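Local structure of M32 carboxypeptidase (Chitinophagaceae bacterium, 7A03) at residues Thr240-Asn243 against Val247-Thr250; Ala272-Gly277 against Gly288-Leu293; Lys315-Arg320 against Gly450-Leu455; Ala340-Gln345 against Ala494-Arg499; Phe433-Lys438 against Lys478-Pro483. The protein probably removes single residues from the C-terminal ends of peptides, as a metal-dependent carboxypeptidase of the M32 family. One frame throughout, in Å; residues are numbered along the deposited sequence. Where two conformers were deposited one is given.

In the fold
Followed from the N terminus, the chain first closes contact 1, a beta hairpin whose strands 239-241 and 247-251 are joined by a five-residue turn. Contact 2 comes next in series, folding the loop 288-293 back on the end of helix 258-277. The two touch where the hairpin packs on that helix. The remaining three close long loops. Contact 3 joins helix 311-324 to the start of helix 453-462, and contact 4 brings residues 340-345 to the C-terminal helix 486-497; these two cross. Contact 5, between helices 420-439 and 472-480, is nested within contact 4, crosses contact 3 and touches it through Phe433 and Leu455.

Contact 1 (Thr240-Asn243 against Val247-Thr250)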
# COMPACT_ATOMS: atom_id res chain seq x y z
N THR A 240 -6.98 9.41 -1.19
CA THR A 240 -6.43 10.27 -2.23
C THR A 240 -6.26 11.67 -1.67
O THR A 240 -7.12 12.16 -0.93
CB THR A 240 -7.31 10.28 -3.49
OG1 THR A 240 -6.63 10.96 -4.56
CG2 THR A 240 -8.66 10.98 -3.23
N SER A 241 -5.16 12.31 -2.02
CA SER A 241 -4.90 13.67 -1.57
C SER A 241 -4.79 14.59 -2.78
O SER A 241 -4.07 14.29 -3.74
CB SER A 241 -3.63 13.74 -0.73
OG SER A 241 -2.51 13.39 -1.52
N PHE A 242 -5.51 15.71 -2.72
CA PHE A 242 -5.42 16.76 -3.73
C PHE A 242 -4.46 17.86 -3.31
O PHE A 242 -4.17 18.77 -4.11
CB PHE A 242 -6.81 17.38 -4.00
CG PHE A 242 -7.89 16.37 -4.28
CD1 PHE A 242 -7.58 15.15 -4.89
CD2 PHE A 242 -9.21 16.63 -3.96
CE1 PHE A 242 -8.55 14.21 -5.13
CE2 PHE A 242 -10.20 15.70 -4.23
CZ PHE A 242 -9.88 14.48 -4.81
N ASN A 243 -3.95 17.77 -2.08
CA ASN A 243 -3.06 18.66 -1.33
C ASN A 243 -3.24 18.25 0.13
O ASN A 243 -4.19 17.53 0.46
CB ASN A 243 -3.41 20.14 -1.57
CG ASN A 243 -4.84 20.48 -1.16
OD1 ASN A 243 -5.11 20.76 0.00
ND2 ASN A 243 -5.76 20.48 -2.13
N VAL A 247 -7.73 15.73 1.76
CA VAL A 247 -7.32 14.34 1.77
C VAL A 247 -8.57 13.51 2.02
O VAL A 247 -9.14 13.55 3.11
CB VAL A 247 -6.27 14.07 2.85
CG1 VAL A 247 -5.91 12.57 2.85
CG2 VAL A 247 -5.04 14.95 2.62
N ARG A 248 -8.99 12.75 1.01
CA ARG A 248 -10.29 12.09 1.02
C ARG A 248 -10.12 10.58 1.11
O ARG A 248 -9.18 10.02 0.54
CB ARG A 248 -11.13 12.49 -0.21
CG ARG A 248 -11.26 14.01 -0.33
CD ARG A 248 -12.26 14.43 -1.39
NE ARG A 248 -12.22 15.86 -1.58
CZ ARG A 248 -13.01 16.52 -2.42
NH1 ARG A 248 -13.97 15.88 -3.07
NH2 ARG A 248 -12.85 17.82 -2.57
N VAL A 249 -11.03 9.94 1.85
CA VAL A 249 -11.03 8.49 2.00
C VAL A 249 -12.36 7.93 1.52
O VAL A 249 -13.39 8.61 1.53
CB VAL A 249 -10.75 8.07 3.46
CG1 VAL A 249 -9.39 8.56 3.89
CG2 VAL A 249 -11.84 8.59 4.40
N THR A 250 -12.33 6.67 1.11
CA THR A 250 -13.56 5.96 0.83
C THR A 250 -13.62 4.69 1.66
O THR A 250 -12.61 4.19 2.15
CB THR A 250 -13.72 5.65 -0.67
OG1 THR A 250 -12.73 4.70 -1.08
CG2 THR A 250 -13.54 6.93 -1.49
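The ring of Phe242 overlaps the guanidinium end of Arg248, its CE2 atom sitting over one face of that group, 3.3 Å from Arg248 NE. The two belong to opposite arms of a beta hairpin, which joins strands 239-241 and 247-251 of a small three-stranded mixed sheet. Ring and guanidinium planes are inclined by 59°, so this is an oblique approach and not a flat stack. Arg248 reaches the ring because its chain runs extended from CG to NE, while Asp246 forms a salt bridge with NE and Trp33 of helix 9-37 adds a cation-pi contact.

The backbone supplies the register. Thr240 and Arg248 form an antiparallel hydrogen-bonded pair: Thr240 N donates to Arg248 O at 2.9 Å, and Arg248 N returns a bond to Thr240 O at 2.8 Å. Both are nearly straight, and on this face of the sheet the two side chains run alongside each other in the same direction, Thr240 CG2 lying 4.2 Å from Arg248 CB.

Ser241 and Val247, the neighbouring non-hydrogen-bonded pair, occupy the other face, turned to helix 258-277. There Ser241 OG bonds to Glu275, whereas Val247 packs on Ala272, Glu275 and Gln276. Across the hairpin, Val247 CG2 touches Ser241 CB at 3.8 Å and lies 3.5 Å from Asn243 O.

Contact 2 (Ala272-Gly277 against Gly288-Leu293)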
# COMPACT_ATOMS: atom_id res chain seq x y z
N ALA A 272 -4.46 8.56 5.46
CA ALA A 272 -4.93 9.93 5.39
C ALA A 272 -4.21 10.81 6.40
O ALA A 272 -3.91 11.97 6.10
CB ALA A 272 -6.43 10.00 5.59
N LEU A 273 -3.91 10.27 7.58
CA LEU A 273 -3.19 11.05 8.58
C LEU A 273 -1.80 11.39 8.07
O LEU A 273 -1.29 12.51 8.30
CB LEU A 273 -3.10 10.28 9.90
CG LEU A 273 -4.41 10.07 10.65
CD1 LEU A 273 -4.21 9.00 11.74
CD2 LEU A 273 -4.93 11.39 11.26
N TYR A 274 -1.16 10.44 7.38
CA TYR A 274 0.12 10.75 6.74
C TYR A 274 -0.02 11.90 5.75
O TYR A 274 0.74 12.88 5.79
CB TYR A 274 0.63 9.50 6.02
CG TYR A 274 2.06 9.51 5.51
CD1 TYR A 274 2.92 10.58 5.75
CD2 TYR A 274 2.55 8.41 4.81
CE1 TYR A 274 4.24 10.55 5.30
CE2 TYR A 274 3.87 8.37 4.36
CZ TYR A 274 4.71 9.44 4.62
OH TYR A 274 6.01 9.37 4.17
N GLU A 275 -0.97 11.77 4.81
CA GLU A 275 -1.13 12.82 3.79
C GLU A 275 -1.46 14.18 4.40
O GLU A 275 -0.96 15.22 3.93
CB GLU A 275 -2.20 12.41 2.78
CG GLU A 275 -1.76 11.25 1.89
CD GLU A 275 -0.69 11.66 0.89
OE1 GLU A 275 -0.73 12.81 0.39
OE2 GLU A 275 0.20 10.85 0.56
N GLN A 276 -2.26 14.20 5.47
CA GLN A 276 -2.59 15.47 6.13
C GLN A 276 -1.40 16.03 6.90
O GLN A 276 -1.44 17.20 7.30
CB GLN A 276 -3.81 15.32 7.04
CG GLN A 276 -5.10 15.16 6.25
CD GLN A 276 -6.35 15.22 7.12
OE1 GLN A 276 -6.32 14.85 8.29
NE2 GLN A 276 -7.46 15.67 6.55
N GLY A 277 -0.36 15.23 7.12
CA GLY A 277 0.83 15.72 7.79
C GLY A 277 1.98 16.17 6.91
O GLY A 277 2.98 16.68 7.43
N GLY A 288 7.61 17.18 -0.13
CA GLY A 288 6.20 17.24 0.21
C GLY A 288 5.39 16.02 -0.20
O GLY A 288 4.16 16.08 -0.14
N GLU A 289 6.05 14.93 -0.62
CA GLU A 289 5.40 13.70 -1.05
C GLU A 289 5.72 12.58 -0.07
O GLU A 289 6.77 12.57 0.57
CB GLU A 289 5.91 13.28 -2.45
CG GLU A 289 5.61 14.29 -3.54
CD GLU A 289 6.35 14.02 -4.86
OE1 GLU A 289 7.19 13.09 -4.89
OE2 GLU A 289 6.07 14.72 -5.87
N ALA A 290 4.79 11.62 0.05
CA ALA A 290 5.04 10.45 0.88
C ALA A 290 6.37 9.79 0.50
O ALA A 290 6.75 9.77 -0.67
CB ALA A 290 3.92 9.43 0.69
N ALA A 291 7.06 9.24 1.51
CA ALA A 291 8.43 8.77 1.33
C ALA A 291 8.52 7.61 0.35
O ALA A 291 9.49 7.51 -0.41
CB ALA A 291 9.06 8.39 2.67
N SER A 292 7.52 6.72 0.34
CA SER A 292 7.53 5.54 -0.52
C SER A 292 6.22 4.80 -0.30
O SER A 292 5.49 5.05 0.67
CB SER A 292 8.68 4.59 -0.21
OG SER A 292 8.36 3.79 0.92
N LEU A 293 5.93 3.85 -1.20
CA LEU A 293 4.75 3.01 -1.06
C LEU A 293 4.82 2.18 0.21
O LEU A 293 3.82 2.00 0.91
CB LEU A 293 4.60 2.07 -2.26
CG LEU A 293 4.03 2.61 -3.57
CD1 LEU A 293 4.07 1.49 -4.61
CD2 LEU A 293 2.61 3.11 -3.39
O HOH W 1 2.10 12.00 -1.10
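Tyr274 and Ala291 share the one direct hydrogen bond of this contact: Ala291 N donates to Tyr274 OH at 2.9 Å, with an angle of 166° at the hydrogen. CG of the tyrosine stands anti to the backbone N (chi1 -169°), which carries the ring from helix 258-277 across to the loop 288-293 and sets OH before the amide of Ala291.

A second polar link runs through water. The water donates to Glu275 OE2 at 2.8 Å and accepts from Ala290 N at 3.0 Å, so two successive amides of the loop are held from neighbouring residues of one helical turn. Glu275 bends at chi2 to present its carboxylate; OE2 also takes a bond from His296, and OE1 is engaged by Ser241.

Apolar contact is limited to Ala290 CB against Tyr274 CE2 at 3.8 Å. The methyl of Ala291 comes close to the hydroxyl, with Ala291 CB 3.5 Å from Tyr274 OH. The rings of His296 and His464 also meet that of Tyr274.

The helix carries the HExxH sequence His267-Glu268-His271, which in this family is probably the zinc-binding motif, although no metal is bound here. The contact lies just beyond it. With both carboxylate oxygens of Glu275 engaged, the carboxylate is probably held in one orientation, and its negative charge is likely to polarise the water toward it.

Contact 3 (Lys315-Arg320 against Gly450-Leu455); sequences KFQYPR and GNYQPL
Gly450 lies where its helix ends in a Schellman motif, with positive phi (88°), and its CA comes within 5.7 Å of Phe316 CA on helix 311-324. The phenylalanine ring covers that bare CA with one face: Gly450 CA stands 3.6 Å from the ring centroid and close to the ring normal, a CH-pi contact. A side chain at Gly450 would run into Phe316 CZ, and the backbone angles alone already call for glycine. An alanine replacing Phe316 is likely to uncover the glycine CA and leave the helix end without its aromatic lid. Past the glycine, Asn451 OD1 accepts from Gln453 N at 3.1 Å, a capping bond at the start of helix 453-462, so the segment 450-455 is a helix-to-helix turn laid against the side of a third helix. Beside the ring, Gln317 bends at chi2 (-70°) to bring NE2 to Tyr452 OH, 2.9 Å away in a nearly straight bond. The phenol oxygen lies close to the amide plane, and the amide and the Tyr452 ring are nearly coplanar (28° apart). Gln221 of helix 208-222 accepts from the same NE2, while Gln317 OE1 binds a glycerol, probably from the crystallisation liquor.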
# COMPACT_ATOMS: atom_id res chain seq x y z
N LYS A 315 -10.03 -2.57 24.64
CA LYS A 315 -10.46 -2.35 26.01
C LYS A 315 -11.34 -1.11 26.11
O LYS A 315 -12.33 -1.10 26.83
CB LYS A 315 -9.25 -2.20 26.93
CG LYS A 315 -8.55 -3.51 27.21
CD LYS A 315 -7.35 -3.31 28.12
CE LYS A 315 -6.42 -4.51 28.10
NZ LYS A 315 -5.25 -4.27 28.98
N PHE A 316 -10.99 -0.05 25.37
CA PHE A 316 -11.82 1.14 25.31
C PHE A 316 -12.92 1.04 24.27
O PHE A 316 -14.07 1.41 24.54
CB PHE A 316 -10.93 2.36 25.03
CG PHE A 316 -11.68 3.65 24.87
CD1 PHE A 316 -12.02 4.41 25.98
CD2 PHE A 316 -12.03 4.13 23.61
CE1 PHE A 316 -12.70 5.60 25.85
CE2 PHE A 316 -12.72 5.33 23.46
CZ PHE A 316 -13.05 6.06 24.59
N GLN A 317 -12.61 0.54 23.08
CA GLN A 317 -13.60 0.59 22.01
C GLN A 317 -14.70 -0.47 22.14
O GLN A 317 -15.82 -0.24 21.70
CB GLN A 317 -12.93 0.52 20.63
CG GLN A 317 -12.11 1.75 20.27
CD GLN A 317 -12.96 3.00 20.01
OE1 GLN A 317 -14.19 2.93 19.89
NE2 GLN A 317 -12.30 4.14 19.91
N TYR A 318 -14.41 -1.64 22.73
CA TYR A 318 -15.41 -2.70 22.72
C TYR A 318 -16.70 -2.34 23.43
O TYR A 318 -17.77 -2.56 22.85
CB TYR A 318 -14.83 -4.05 23.18
CG TYR A 318 -15.82 -5.16 22.90
CD1 TYR A 318 -16.21 -5.44 21.60
CD2 TYR A 318 -16.40 -5.90 23.94
CE1 TYR A 318 -17.15 -6.42 21.32
CE2 TYR A 318 -17.33 -6.90 23.67
CZ TYR A 318 -17.70 -7.15 22.35
OH TYR A 318 -18.63 -8.11 22.03
N PRO A 319 -16.70 -1.81 24.66
CA PRO A 319 -17.99 -1.44 25.28
C PRO A 319 -18.76 -0.45 24.44
O PRO A 319 -20.01 -0.51 24.39
CB PRO A 319 -17.58 -0.87 26.65
CG PRO A 319 -16.19 -1.37 26.88
CD PRO A 319 -15.56 -1.50 25.55
N ARG A 320 -18.06 0.44 23.73
CA ARG A 320 -18.75 1.42 22.89
C ARG A 320 -19.45 0.74 21.71
O ARG A 320 -20.61 1.04 21.40
CB ARG A 320 -17.77 2.50 22.43
CG ARG A 320 -17.11 3.26 23.57
CD ARG A 320 -16.01 4.22 23.06
NE ARG A 320 -16.50 5.29 22.18
CZ ARG A 320 -17.01 6.44 22.61
NH1 ARG A 320 -17.09 6.69 23.91
NH2 ARG A 320 -17.42 7.35 21.73
N GLY A 450 -8.39 5.32 25.16
CA GLY A 450 -9.05 5.96 24.04
C GLY A 450 -8.38 7.22 23.51
O GLY A 450 -8.98 7.91 22.69
N ASN A 451 -7.17 7.53 23.95
CA ASN A 451 -6.46 8.72 23.50
C ASN A 451 -5.40 8.29 22.50
O ASN A 451 -4.40 7.68 22.87
CB ASN A 451 -5.83 9.41 24.72
CG ASN A 451 -5.15 10.72 24.36
OD1 ASN A 451 -5.31 11.24 23.25
ND2 ASN A 451 -4.37 11.25 25.30
N TYR A 452 -5.62 8.60 21.22
CA TYR A 452 -4.66 8.29 20.16
C TYR A 452 -3.76 9.47 19.83
O TYR A 452 -2.87 9.34 19.00
CB TYR A 452 -5.40 7.78 18.91
CG TYR A 452 -6.49 6.81 19.31
CD1 TYR A 452 -6.20 5.74 20.14
CD2 TYR A 452 -7.80 7.00 18.91
CE1 TYR A 452 -7.19 4.88 20.57
CE2 TYR A 452 -8.79 6.14 19.31
CZ TYR A 452 -8.48 5.07 20.15
OH TYR A 452 -9.47 4.22 20.57
N GLN A 453 -3.95 10.60 20.51
CA GLN A 453 -3.12 11.76 20.23
C GLN A 453 -1.64 11.54 20.47
O GLN A 453 -0.84 12.00 19.65
CB GLN A 453 -3.68 12.99 20.96
CG GLN A 453 -2.99 14.31 20.58
CD GLN A 453 -1.70 14.53 21.34
OE1 GLN A 453 -1.50 13.97 22.43
NE2 GLN A 453 -0.80 15.33 20.78
N PRO A 454 -1.19 10.88 21.55
CA PRO A 454 0.26 10.66 21.69
C PRO A 454 0.87 9.87 20.54
O PRO A 454 1.99 10.17 20.12
CB PRO A 454 0.39 9.95 23.04
CG PRO A 454 -0.80 10.45 23.80
CD PRO A 454 -1.91 10.51 22.78
N LEU A 455 0.13 8.89 20.00
CA LEU A 455 0.64 8.14 18.85
C LEU A 455 0.71 9.02 17.61
O LEU A 455 1.72 9.00 16.88
CB LEU A 455 -0.23 6.91 18.61
CG LEU A 455 0.11 6.17 17.31
CD1 LEU A 455 1.51 5.61 17.34
CD2 LEU A 455 -0.90 5.09 17.09

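Contact 4 (Ala340-Gln345 against Ala494-Arg499); sequences AINHVQ and AGKFLR
Lys496 and Asn342 make the polar side of the contact, and Phe497, the next residue along the C-terminal helix 486-497, supplies an aromatic ring that meets a backbone carbonyl and a valine. Lys496 leaves the helix with CG anti to the backbone N (chi1 165°), then bends at chi3, so that its chain crosses the Asn342 side chain at about a right angle. NZ donates to Asn342 OD1 at 2.8 Å, approaching from above the carbonyl plane, 37° out of it, while CD rests 3.3 Å from the same oxygen. The ammonium has further partners in Glu355, by a salt bridge, and the hydroxyl of Tyr492. Asn342 in turn is steadied from its other end, where ND2 donates to the backbone oxygens of Tyr338 and Arg309.

Phe497 turns its ring edge to the backbone of residues 340-345: Asn342 O lies near the ring plane, 3.3 Å from CE1. Val344 comes at the same corner obliquely, its CG2 lying 3.5 Å from CE1 and 3.7 Å from CZ. One face of the ring is covered by CG of the preceding Lys496.

In the fold, the contact fixes the chain just after helix 334-341 against the last turn of helix 486-497. Helix 170-192 borders it, with Leu188 and Ile191 packing on Val344, and Gln194, just beyond that helix, donates to Phe497 O.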
# COMPACT_ATOMS: atom_id res chain seq x y z
N ALA A 340 -11.93 -13.16 17.53
CA ALA A 340 -12.64 -13.28 16.26
C ALA A 340 -12.10 -12.31 15.22
O ALA A 340 -12.06 -12.64 14.02
CB ALA A 340 -14.12 -13.00 16.51
N ILE A 341 -11.71 -11.11 15.64
CA ILE A 341 -11.14 -10.15 14.70
C ILE A 341 -9.69 -10.44 14.39
O ILE A 341 -9.10 -9.79 13.52
CB ILE A 341 -11.38 -8.69 15.13
CG1 ILE A 341 -10.62 -8.41 16.43
CG2 ILE A 341 -12.88 -8.43 15.28
CD1 ILE A 341 -10.16 -6.99 16.58
N ASN A 342 -9.08 -11.40 15.10
CA ASN A 342 -7.75 -11.88 14.76
C ASN A 342 -7.75 -13.34 14.30
O ASN A 342 -6.94 -14.15 14.79
CB ASN A 342 -6.83 -11.71 15.95
CG ASN A 342 -6.47 -10.27 16.20
OD1 ASN A 342 -5.68 -9.68 15.46
ND2 ASN A 342 -7.03 -9.70 17.25
N HIS A 343 -8.63 -13.69 13.37
CA HIS A 343 -8.75 -15.07 12.89
C HIS A 343 -7.75 -15.32 11.76
O HIS A 343 -7.79 -14.64 10.73
CB HIS A 343 -10.17 -15.37 12.42
CG HIS A 343 -10.35 -16.78 11.95
ND1 HIS A 343 -10.31 -17.86 12.81
CD2 HIS A 343 -10.53 -17.29 10.71
CE1 HIS A 343 -10.48 -18.97 12.12
NE2 HIS A 343 -10.62 -18.66 10.85
N VAL A 344 -6.90 -16.32 11.94
CA VAL A 344 -5.86 -16.67 10.97
C VAL A 344 -6.26 -17.96 10.26
O VAL A 344 -6.57 -18.97 10.91
CB VAL A 344 -4.49 -16.82 11.64
CG1 VAL A 344 -3.51 -17.56 10.74
CG2 VAL A 344 -3.95 -15.46 12.01
N GLN A 345 -6.22 -17.93 8.92
CA GLN A 345 -6.67 -19.07 8.14
C GLN A 345 -6.02 -19.03 6.77
O GLN A 345 -6.22 -18.06 6.03
CB GLN A 345 -8.18 -18.99 7.98
CG GLN A 345 -8.81 -20.13 7.22
CD GLN A 345 -10.28 -20.29 7.56
OE1 GLN A 345 -10.63 -20.72 8.65
NE2 GLN A 345 -11.15 -19.92 6.62
N ALA A 494 3.76 -13.27 17.21
CA ALA A 494 3.84 -14.32 18.22
C ALA A 494 3.19 -13.88 19.52
O ALA A 494 2.46 -14.65 20.14
CB ALA A 494 5.30 -14.71 18.45
N GLY A 495 3.42 -12.62 19.93
CA GLY A 495 2.81 -12.15 21.16
C GLY A 495 1.30 -12.18 21.11
O GLY A 495 0.63 -12.46 22.11
N LYS A 496 0.73 -11.90 19.93
CA LYS A 496 -0.72 -11.93 19.82
C LYS A 496 -1.27 -13.35 19.62
O LYS A 496 -2.34 -13.66 20.15
CB LYS A 496 -1.19 -10.99 18.70
CG LYS A 496 -2.61 -11.21 18.27
CD LYS A 496 -3.19 -9.94 17.68
CE LYS A 496 -2.43 -9.53 16.44
NZ LYS A 496 -3.18 -8.45 15.73
N PHE A 497 -0.55 -14.22 18.90
CA PHE A 497 -1.13 -15.49 18.47
C PHE A 497 -0.68 -16.73 19.26
O PHE A 497 -1.32 -17.78 19.12
CB PHE A 497 -0.86 -15.70 16.97
CG PHE A 497 -1.59 -14.75 16.09
CD1 PHE A 497 -2.97 -14.84 15.96
CD2 PHE A 497 -0.92 -13.73 15.43
CE1 PHE A 497 -3.66 -13.96 15.16
CE2 PHE A 497 -1.61 -12.84 14.62
CZ PHE A 497 -2.98 -12.95 14.49
N LEU A 498 0.37 -16.65 20.07
CA LEU A 498 1.01 -17.86 20.59
C LEU A 498 0.94 -18.08 22.10
O LEU A 498 1.23 -19.19 22.55
CB LEU A 498 2.49 -17.89 20.21
CG LEU A 498 2.77 -18.57 18.88
CD1 LEU A 498 4.22 -19.02 18.83
CD2 LEU A 498 1.82 -19.75 18.66
N ARG A 499 0.61 -17.07 22.89
CA ARG A 499 0.57 -17.23 24.33
C ARG A 499 -0.80 -16.87 24.89
O ARG A 499 -0.92 -16.21 25.93
CB ARG A 499 1.70 -16.45 25.02
CG ARG A 499 2.08 -15.15 24.32
CD ARG A 499 2.94 -14.25 25.21
NE ARG A 499 2.72 -12.84 24.89
CZ ARG A 499 1.73 -12.11 25.42
NH1 ARG A 499 1.59 -10.84 25.08
NH2 ARG A 499 0.90 -12.67 26.29

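Contact 5 (Phe433-Lys438 against Lys478-Pro483); sequences FTTAQK and KITGNP
Two threonines face each other with a hydroxyl set against a methyl: Thr435 OG1 lies 3.4 Å from Thr480 CG2, and the side chains cross at about a right angle. Neither hydroxyl bonds to the other. Thr435 OG1 bonds to the carbonyl of Gln431, one turn back in helix 420-439, and Thr480 OG1 does the same with Cys476 in helix 472-480. The two threonines therefore meet in van der Waals contact alone.

The other branch of Thr435 carries the rest of the packing. Its CG2, anti to the backbone N, sits over the last turn of helix 472-480, 3.7 Å from Ile479 O and 4.1 Å from Thr480 CA. The CA atoms of Thr435 and Thr480 are 6.1 Å apart, the nearest such pair across the two segments.

Here helix 472-480 ends against the flank of helix 420-439. Gly481 leaves helical geometry with positive phi, and Thr480 OG1 accepts from Asn482 N at 3.2 Å, forming an ST turn. The hydroxyl occupies the place between the backbone N and the carbonyl carbon (chi1 77°), which puts it within bonding distance of Asn482 N ahead and Cys476 O behind, and sets the methyl against Thr435. A glycine at Thr480 would probably leave Asn482 N without its side-chain acceptor and open a gap beside Thr435 OG1. Polar links between the helices come from glutamines: Gln431 NE2 also bonds to Thr480 OG1 and to Pro483 O, while Gln439 NE2 bonds to Ile479 O.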
# COMPACT_ATOMS: atom_id res chain seq x y z
N PHE A 433 5.74 0.60 15.41
CA PHE A 433 4.84 0.68 16.56
C PHE A 433 5.55 0.21 17.82
O PHE A 433 5.45 0.84 18.88
CB PHE A 433 3.55 -0.09 16.34
CG PHE A 433 2.55 0.11 17.43
CD1 PHE A 433 1.90 1.34 17.59
CD2 PHE A 433 2.28 -0.91 18.35
CE1 PHE A 433 1.01 1.54 18.63
CE2 PHE A 433 1.37 -0.70 19.37
CZ PHE A 433 0.73 0.52 19.50
N THR A 434 6.30 -0.88 17.71
CA THR A 434 7.10 -1.32 18.85
C THR A 434 8.04 -0.21 19.30
O THR A 434 8.16 0.05 20.51
CB THR A 434 7.83 -2.60 18.48
OG1 THR A 434 6.86 -3.63 18.24
CG2 THR A 434 8.77 -3.06 19.59
N THR A 435 8.63 0.51 18.35
CA THR A 435 9.53 1.59 18.75
C THR A 435 8.75 2.69 19.44
O THR A 435 9.19 3.22 20.48
CB THR A 435 10.30 2.10 17.54
OG1 THR A 435 11.10 1.04 17.01
CG2 THR A 435 11.21 3.26 17.93
N ALA A 436 7.56 3.02 18.92
CA ALA A 436 6.75 4.03 19.59
C ALA A 436 6.41 3.60 21.01
O ALA A 436 6.46 4.42 21.93
CB ALA A 436 5.48 4.34 18.78
N GLN A 437 6.16 2.30 21.21
CA GLN A 437 5.82 1.83 22.55
C GLN A 437 6.99 2.02 23.51
O GLN A 437 6.78 2.20 24.71
CB GLN A 437 5.38 0.37 22.52
CG GLN A 437 4.04 0.13 21.86
CD GLN A 437 3.76 -1.36 21.76
OE1 GLN A 437 4.44 -2.07 21.02
NE2 GLN A 437 2.78 -1.85 22.51
N LYS A 438 8.22 1.98 22.98
CA LYS A 438 9.42 2.25 23.76
C LYS A 438 9.61 3.74 23.99
O LYS A 438 10.02 4.16 25.08
CB LYS A 438 10.63 1.68 23.00
CG LYS A 438 11.93 1.59 23.78
CD LYS A 438 13.12 1.79 22.84
CE LYS A 438 14.44 1.40 23.50
NZ LYS A 438 14.58 1.95 24.88
N LYS A 478 16.94 6.11 11.40
CA LYS A 478 16.87 7.31 12.24
C LYS A 478 15.88 7.13 13.39
O LYS A 478 16.18 7.51 14.53
CB LYS A 478 16.50 8.52 11.37
CG LYS A 478 16.20 9.78 12.17
CD LYS A 478 15.66 10.89 11.29
CE LYS A 478 15.60 12.20 12.05
NZ LYS A 478 14.81 13.22 11.32
N ILE A 479 14.70 6.56 13.11
CA ILE A 479 13.67 6.45 14.13
C ILE A 479 13.94 5.30 15.10
O ILE A 479 13.74 5.44 16.31
CB ILE A 479 12.29 6.30 13.47
CG1 ILE A 479 11.90 7.55 12.69
CG2 ILE A 479 11.23 5.98 14.51
CD1 ILE A 479 10.77 7.28 11.73
N THR A 480 14.35 4.13 14.59
CA THR A 480 14.40 2.92 15.39
C THR A 480 15.81 2.48 15.77
O THR A 480 15.95 1.60 16.62
CB THR A 480 13.69 1.75 14.68
OG1 THR A 480 14.53 1.23 13.64
CG2 THR A 480 12.34 2.19 14.11
N GLY A 481 16.84 3.06 15.16
CA GLY A 481 18.19 2.59 15.42
C GLY A 481 18.54 1.30 14.73
O GLY A 481 19.55 0.68 15.07
N ASN A 482 17.73 0.87 13.76
CA ASN A 482 17.95 -0.39 13.05
C ASN A 482 17.43 -0.26 11.63
O ASN A 482 16.48 0.48 11.39
CB ASN A 482 17.20 -1.53 13.74
CG ASN A 482 17.85 -1.94 15.04
OD1 ASN A 482 17.21 -1.92 16.10
ND2 ASN A 482 19.12 -2.32 14.98
N PRO A 483 18.01 -0.99 10.69
CA PRO A 483 17.33 -1.20 9.41
C PRO A 483 16.09 -2.05 9.63
O PRO A 483 15.86 -2.57 10.73
CB PRO A 483 18.37 -1.97 8.58
CG PRO A 483 19.18 -2.69 9.60
CD PRO A 483 19.23 -1.82 10.82